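Local coordinates for protein glyceraldehyde-3-phosphate dehydrogenase (Sulfolobus solfataricus, PDB 1B7G) that oxidises and phosphorylates D-glyceraldehyde 3-phosphate in glycolysis as a homotetramer, using NAD or, with marked preference, NADP, at residues 12-17 with 37-42; 42-47 with 64-69. The protein carries 1 engineered substitution. One frame throughout, in Å; residues are numbered along the deposited sequence.

Contact 1: 12-17 with 37-42; sequences IGKRVA and NYEAFI
Lys14 and Glu39 meet in one buried salt bridge, and through it helix 11-21 and helix 38-45 touch. Lys14 NZ gives a hydrogen bond of 3.0 Å to Glu39 OE2, arriving at the anti lone pair, on the side of OE2 turned from OE1. CG placed between backbone N and carbonyl carbon (chi1 78°) and an extended chain beyond it carry Lys14 NZ across to Glu39, where the CA atoms of Lys14 and Glu39 are 8.1 Å apart; the lysine chain runs roughly perpendicular to the glutamate's. Asn37 ND2 donates to Glu39 OE1 over 3.1 Å on its anti side, 25° out of the carboxylate plane, while the acceptor lies almost in the amide plane of Asn37. Asn37 OD1 also N-caps helix 38-45, accepting weakly from Glu39 N and Ala40 N, which ties the carboxylate to the helix start. Glu39 OE2 has a second salt bridge with Lys172, while Lys14 NZ is shared with Glu263 and Asp267 of the second subunit. Helix 11-21 carries Gly13, consistent with the glycine-rich turn of a Rossmann fold, and Ile12, probably part of the NAD site. Buried opposite charges with further partners probably offset one another's desolvation and link the helix pair to the subunit interface.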
loop_
_atom_site.group_PDB
_atom_site.type_symbol
_atom_site.label_atom_id
_atom_site.label_comp_id
_atom_site.label_asym_id
_atom_site.label_seq_id
_atom_site.Cartn_x
_atom_site.Cartn_y
_atom_site.Cartn_z
ATOM N N ILE A 12 4.102 -13.752 4.303
ATOM C CA ILE A 12 3.573 -14.089 5.630
ATOM C C ILE A 12 4.657 -13.952 6.728
ATOM O O ILE A 12 4.398 -13.378 7.765
ATOM C CB ILE A 12 3.015 -15.507 5.667
ATOM C CG1 ILE A 12 2.045 -15.813 4.512
ATOM C CG2 ILE A 12 2.347 -15.819 7.013
ATOM C CD1 ILE A 12 0.957 -14.780 4.319
ATOM N N GLY A 13 5.829 -14.553 6.497
ATOM C CA GLY A 13 6.910 -14.534 7.471
ATOM C C GLY A 13 7.307 -13.137 7.915
ATOM O O GLY A 13 7.393 -12.855 9.096
ATOM N N LYS A 14 7.536 -12.198 6.972
ATOM C CA LYS A 14 7.874 -10.831 7.388
ATOM C C LYS A 14 6.806 -10.293 8.327
ATOM O O LYS A 14 7.108 -9.570 9.294
ATOM C CB LYS A 14 8.169 -9.944 6.197
ATOM C CG LYS A 14 6.987 -9.392 5.389
ATOM C CD LYS A 14 7.556 -8.746 4.112
ATOM C CE LYS A 14 6.503 -8.531 3.051
ATOM N NZ LYS A 14 7.043 -7.737 1.905
ATOM N N ARG A 15 5.521 -10.542 8.077
ATOM C CA ARG A 15 4.462 -10.055 8.938
ATOM C C ARG A 15 4.364 -10.912 10.218
ATOM O O ARG A 15 4.025 -10.339 11.265
ATOM C CB ARG A 15 3.105 -10.051 8.227
ATOM C CG ARG A 15 3.097 -9.221 6.955
ATOM C CD ARG A 15 1.927 -9.687 6.041
ATOM N NE ARG A 15 1.533 -8.448 5.280
ATOM C CZ ARG A 15 2.084 -8.156 4.107
ATOM N NH1 ARG A 15 3.000 -8.973 3.590
ATOM N NH2 ARG A 15 1.703 -7.092 3.425
ATOM N N VAL A 16 4.688 -12.181 10.176
ATOM C CA VAL A 16 4.625 -12.933 11.471
ATOM C C VAL A 16 5.790 -12.478 12.354
ATOM O O VAL A 16 5.623 -12.324 13.573
ATOM C CB VAL A 16 4.520 -14.425 11.301
ATOM C CG1 VAL A 16 4.686 -15.102 12.667
ATOM C CG2 VAL A 16 3.087 -14.804 10.750
ATOM N N ALA A 17 6.921 -12.143 11.723
ATOM C CA ALA A 17 8.061 -11.616 12.506
ATOM C C ALA A 17 7.710 -10.303 13.164
ATOM O O ALA A 17 7.892 -10.184 14.398
ATOM C CB ALA A 17 9.316 -11.560 11.672
ATOM N N ASN A 37 17.439 -10.765 -1.173
ATOM C CA ASN A 37 16.702 -9.741 -1.918
ATOM C C ASN A 37 16.399 -8.531 -1.060
ATOM O O ASN A 37 16.905 -8.474 0.081
ATOM C CB ASN A 37 15.447 -10.390 -2.502
ATOM C CG ASN A 37 14.330 -10.522 -1.499
ATOM O OD1 ASN A 37 14.569 -10.741 -0.306
ATOM N ND2 ASN A 37 13.106 -10.315 -1.989
ATOM N N TYR A 38 15.571 -7.611 -1.493
ATOM C CA TYR A 38 15.202 -6.399 -0.810
ATOM C C TYR A 38 14.505 -6.642 0.518
ATOM O O TYR A 38 14.683 -5.808 1.419
ATOM C CB TYR A 38 14.395 -5.419 -1.676
ATOM C CG TYR A 38 13.049 -6.014 -2.086
ATOM C CD1 TYR A 38 12.887 -6.735 -3.249
ATOM C CD2 TYR A 38 11.943 -5.744 -1.285
ATOM C CE1 TYR A 38 11.645 -7.236 -3.612
ATOM C CE2 TYR A 38 10.708 -6.276 -1.621
ATOM C CZ TYR A 38 10.566 -7.015 -2.777
ATOM O OH TYR A 38 9.339 -7.532 -3.095
ATOM N N GLU A 39 13.778 -7.755 0.661
ATOM C CA GLU A 39 13.160 -8.117 1.917
ATOM C C GLU A 39 14.237 -8.462 2.954
ATOM O O GLU A 39 14.143 -7.891 4.038
ATOM C CB GLU A 39 12.148 -9.259 1.824
ATOM C CG GLU A 39 10.758 -8.753 1.378
ATOM C CD GLU A 39 9.987 -9.833 0.628
ATOM O OE1 GLU A 39 10.608 -10.626 -0.114
ATOM O OE2 GLU A 39 8.750 -9.910 0.785
ATOM N N ALA A 40 15.236 -9.272 2.608
ATOM C CA ALA A 40 16.344 -9.527 3.516
ATOM C C ALA A 40 17.128 -8.263 3.867
ATOM O O ALA A 40 17.516 -8.062 5.023
ATOM C CB ALA A 40 17.297 -10.571 2.932
ATOM N N PHE A 41 17.396 -7.386 2.906
ATOM C CA PHE A 41 18.082 -6.134 3.147
ATOM C C PHE A 41 17.372 -5.347 4.247
ATOM O O PHE A 41 17.912 -4.928 5.271
ATOM C CB PHE A 41 18.072 -5.274 1.863
ATOM C CG PHE A 41 18.900 -4.015 2.000
ATOM C CD1 PHE A 41 20.273 -4.094 2.117
ATOM C CD2 PHE A 41 18.314 -2.767 1.997
ATOM C CE1 PHE A 41 21.042 -2.951 2.240
ATOM C CE2 PHE A 41 19.066 -1.619 2.121
ATOM C CZ PHE A 41 20.447 -1.709 2.246
ATOM N N ILE A 42 16.074 -5.149 4.021
ATOM C CA ILE A 42 15.232 -4.397 4.942
ATOM C C ILE A 42 15.115 -5.032 6.309
ATOM O O ILE A 42 15.133 -4.285 7.313
ATOM C CB ILE A 42 13.865 -4.069 4.311
ATOM C CG1 ILE A 42 14.105 -3.249 3.057
ATOM C CG2 ILE A 42 12.993 -3.327 5.338
ATOM C CD1 ILE A 42 12.890 -2.800 2.282
#

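Contact 2: 42-47 with 64-69; sequences IAHRRG and GIPVAG
His44 and Ile65 bring the backbones to within 6.9 Å, CA to CA, where the last turn of helix 38-45 faces the irregular segment 64-69; Gly47 ends that helix in a Schellman motif with positive phi. The imidazole of His44 reaches across to the ring of Pro66 because chi1 of 176° turns CG away from the backbone N. Pro66 CD sits over one face of the imidazole in a CH-pi contact, 3.6 Å from the His44 ring centroid and 21° off its normal. It leans toward the rim, and its nearest ring atom is His44 NE2, 3.4 Å from Pro66 CD. Pro66 CG lies just as near His44 CE1. Closer to the helix, the CG2 branch of Ile65 packs against His44 CB at 3.7 Å. Both His44 and Ile65 also rest on Ile50 of strand 50-51, and Ile65 reaches Phe60 of helix 57-61. Cutting the side chain of His44 back to an alanine would probably leave Pro66 CD without the ring it lies over, and open a gap between the helix end and the loop. The contact therefore probably rests on dispersion and on the slightly polarised C-H groups of proline CD, with neither a salt bridge nor a hydrogen bond between the segments.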
loop_
_atom_site.group_PDB
_atom_site.type_symbol
_atom_site.label_atom_id
_atom_site.label_comp_id
_atom_site.label_asym_id
_atom_site.label_seq_id
_atom_site.Cartn_x
_atom_site.Cartn_y
_atom_site.Cartn_z
ATOM N N ILE A 42 16.074 -5.149 4.021
ATOM C CA ILE A 42 15.232 -4.397 4.942
ATOM C C ILE A 42 15.115 -5.032 6.309
ATOM O O ILE A 42 15.133 -4.285 7.313
ATOM C CB ILE A 42 13.865 -4.069 4.311
ATOM C CG1 ILE A 42 14.105 -3.249 3.057
ATOM C CG2 ILE A 42 12.993 -3.327 5.338
ATOM C CD1 ILE A 42 12.890 -2.800 2.282
ATOM N N ALA A 43 15.094 -6.348 6.423
ATOM C CA ALA A 43 15.069 -7.001 7.728
ATOM C C ALA A 43 16.377 -6.692 8.483
ATOM O O ALA A 43 16.397 -6.342 9.672
ATOM C CB ALA A 43 14.942 -8.506 7.531
ATOM N N HIS A 44 17.497 -6.931 7.784
ATOM C CA HIS A 44 18.812 -6.693 8.292
ATOM C C HIS A 44 18.960 -5.264 8.849
ATOM O O HIS A 44 19.448 -5.103 9.966
ATOM C CB HIS A 44 19.939 -6.892 7.264
ATOM C CG HIS A 44 21.257 -6.514 7.910
ATOM N ND1 HIS A 44 21.523 -6.906 9.209
ATOM C CD2 HIS A 44 22.314 -5.787 7.503
ATOM C CE1 HIS A 44 22.719 -6.450 9.555
ATOM N NE2 HIS A 44 23.217 -5.768 8.549
ATOM N N ARG A 45 18.522 -4.290 8.075
ATOM C CA ARG A 45 18.546 -2.903 8.474
ATOM C C ARG A 45 17.703 -2.626 9.699
ATOM O O ARG A 45 18.071 -1.772 10.509
ATOM C CB ARG A 45 18.139 -1.988 7.314
ATOM C CG ARG A 45 19.253 -1.891 6.267
ATOM C CD ARG A 45 18.988 -0.782 5.270
ATOM N NE ARG A 45 19.395 0.536 5.719
ATOM C CZ ARG A 45 18.671 1.358 6.469
ATOM N NH1 ARG A 45 17.453 1.030 6.879
ATOM N NH2 ARG A 45 19.180 2.538 6.810
ATOM N N ARG A 46 16.627 -3.381 9.927
ATOM C CA ARG A 46 15.857 -3.220 11.144
ATOM C C ARG A 46 16.446 -3.993 12.316
ATOM O O ARG A 46 15.790 -4.101 13.361
ATOM C CB ARG A 46 14.412 -3.676 10.894
ATOM C CG ARG A 46 13.632 -2.677 10.055
ATOM C CD ARG A 46 12.170 -3.042 10.003
ATOM N NE ARG A 46 11.619 -3.328 11.329
ATOM C CZ ARG A 46 10.620 -4.197 11.513
ATOM N NH1 ARG A 46 10.081 -4.844 10.481
ATOM N NH2 ARG A 46 10.160 -4.407 12.739
ATOM N N GLY A 47 17.599 -4.644 12.149
ATOM C CA GLY A 47 18.218 -5.366 13.251
ATOM C C GLY A 47 17.761 -6.802 13.412
ATOM O O GLY A 47 18.132 -7.506 14.366
ATOM N N GLY A 64 26.714 -9.020 1.309
ATOM C CA GLY A 64 27.194 -8.153 2.376
ATOM C C GLY A 64 26.226 -8.167 3.548
ATOM O O GLY A 64 26.467 -7.481 4.548
ATOM N N ILE A 65 25.131 -8.929 3.437
ATOM C CA ILE A 65 24.216 -8.995 4.595
ATOM C C ILE A 65 24.742 -10.108 5.481
ATOM O O ILE A 65 24.972 -11.221 5.007
ATOM C CB ILE A 65 22.775 -9.286 4.138
ATOM C CG1 ILE A 65 22.298 -8.181 3.179
ATOM C CG2 ILE A 65 21.825 -9.384 5.325
ATOM C CD1 ILE A 65 20.975 -8.509 2.498
ATOM N N PRO A 66 25.018 -9.822 6.746
ATOM C CA PRO A 66 25.537 -10.834 7.639
ATOM C C PRO A 66 24.500 -11.926 7.909
ATOM O O PRO A 66 23.327 -11.610 8.010
ATOM C CB PRO A 66 25.853 -10.064 8.915
ATOM C CG PRO A 66 25.002 -8.843 8.858
ATOM C CD PRO A 66 24.801 -8.517 7.398
ATOM N N VAL A 67 24.952 -13.136 8.134
ATOM C CA VAL A 67 24.232 -14.330 8.441
ATOM C C VAL A 67 24.522 -14.824 9.860
ATOM O O VAL A 67 25.638 -15.266 10.160
ATOM C CB VAL A 67 24.655 -15.455 7.471
ATOM C CG1 VAL A 67 24.012 -16.785 7.849
ATOM C CG2 VAL A 67 24.335 -15.105 6.037
ATOM N N ALA A 68 23.518 -14.910 10.705
ATOM C CA ALA A 68 23.668 -15.293 12.096
ATOM C C ALA A 68 23.942 -16.754 12.327
ATOM O O ALA A 68 24.467 -17.113 13.390
ATOM C CB ALA A 68 22.447 -14.815 12.872
ATOM N N GLY A 69 23.635 -17.632 11.375
ATOM C CA GLY A 69 23.856 -19.064 11.566
ATOM C C GLY A 69 23.021 -19.852 10.554
ATOM O O GLY A 69 22.406 -19.235 9.695
#

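In the fold
Contacts 1 and 2 follow in series along the N-terminal, Rossmann-type part of the chain, their centres 11 Å apart and on the same side of the chain's centre. Helix 38-45 serves both: its first turns face helix 11-21 and its last turn faces the loop between helices 57-61 and 71-77, with Ile42 common to the two segments. The contacts also touch directly, Ile65 CD1 packing 3.8 Å from Phe41 N. Helix 38-45 follows strand 26-32 and precedes strand 50-51, the outermost strand at this end of the parallel sheet. A buried ionic contact and a partly buried CH-pi and van der Waals one thus tie helix 38-45 to elements on both sides of it in the chain, none its immediate neighbour, and both reach the second subunit.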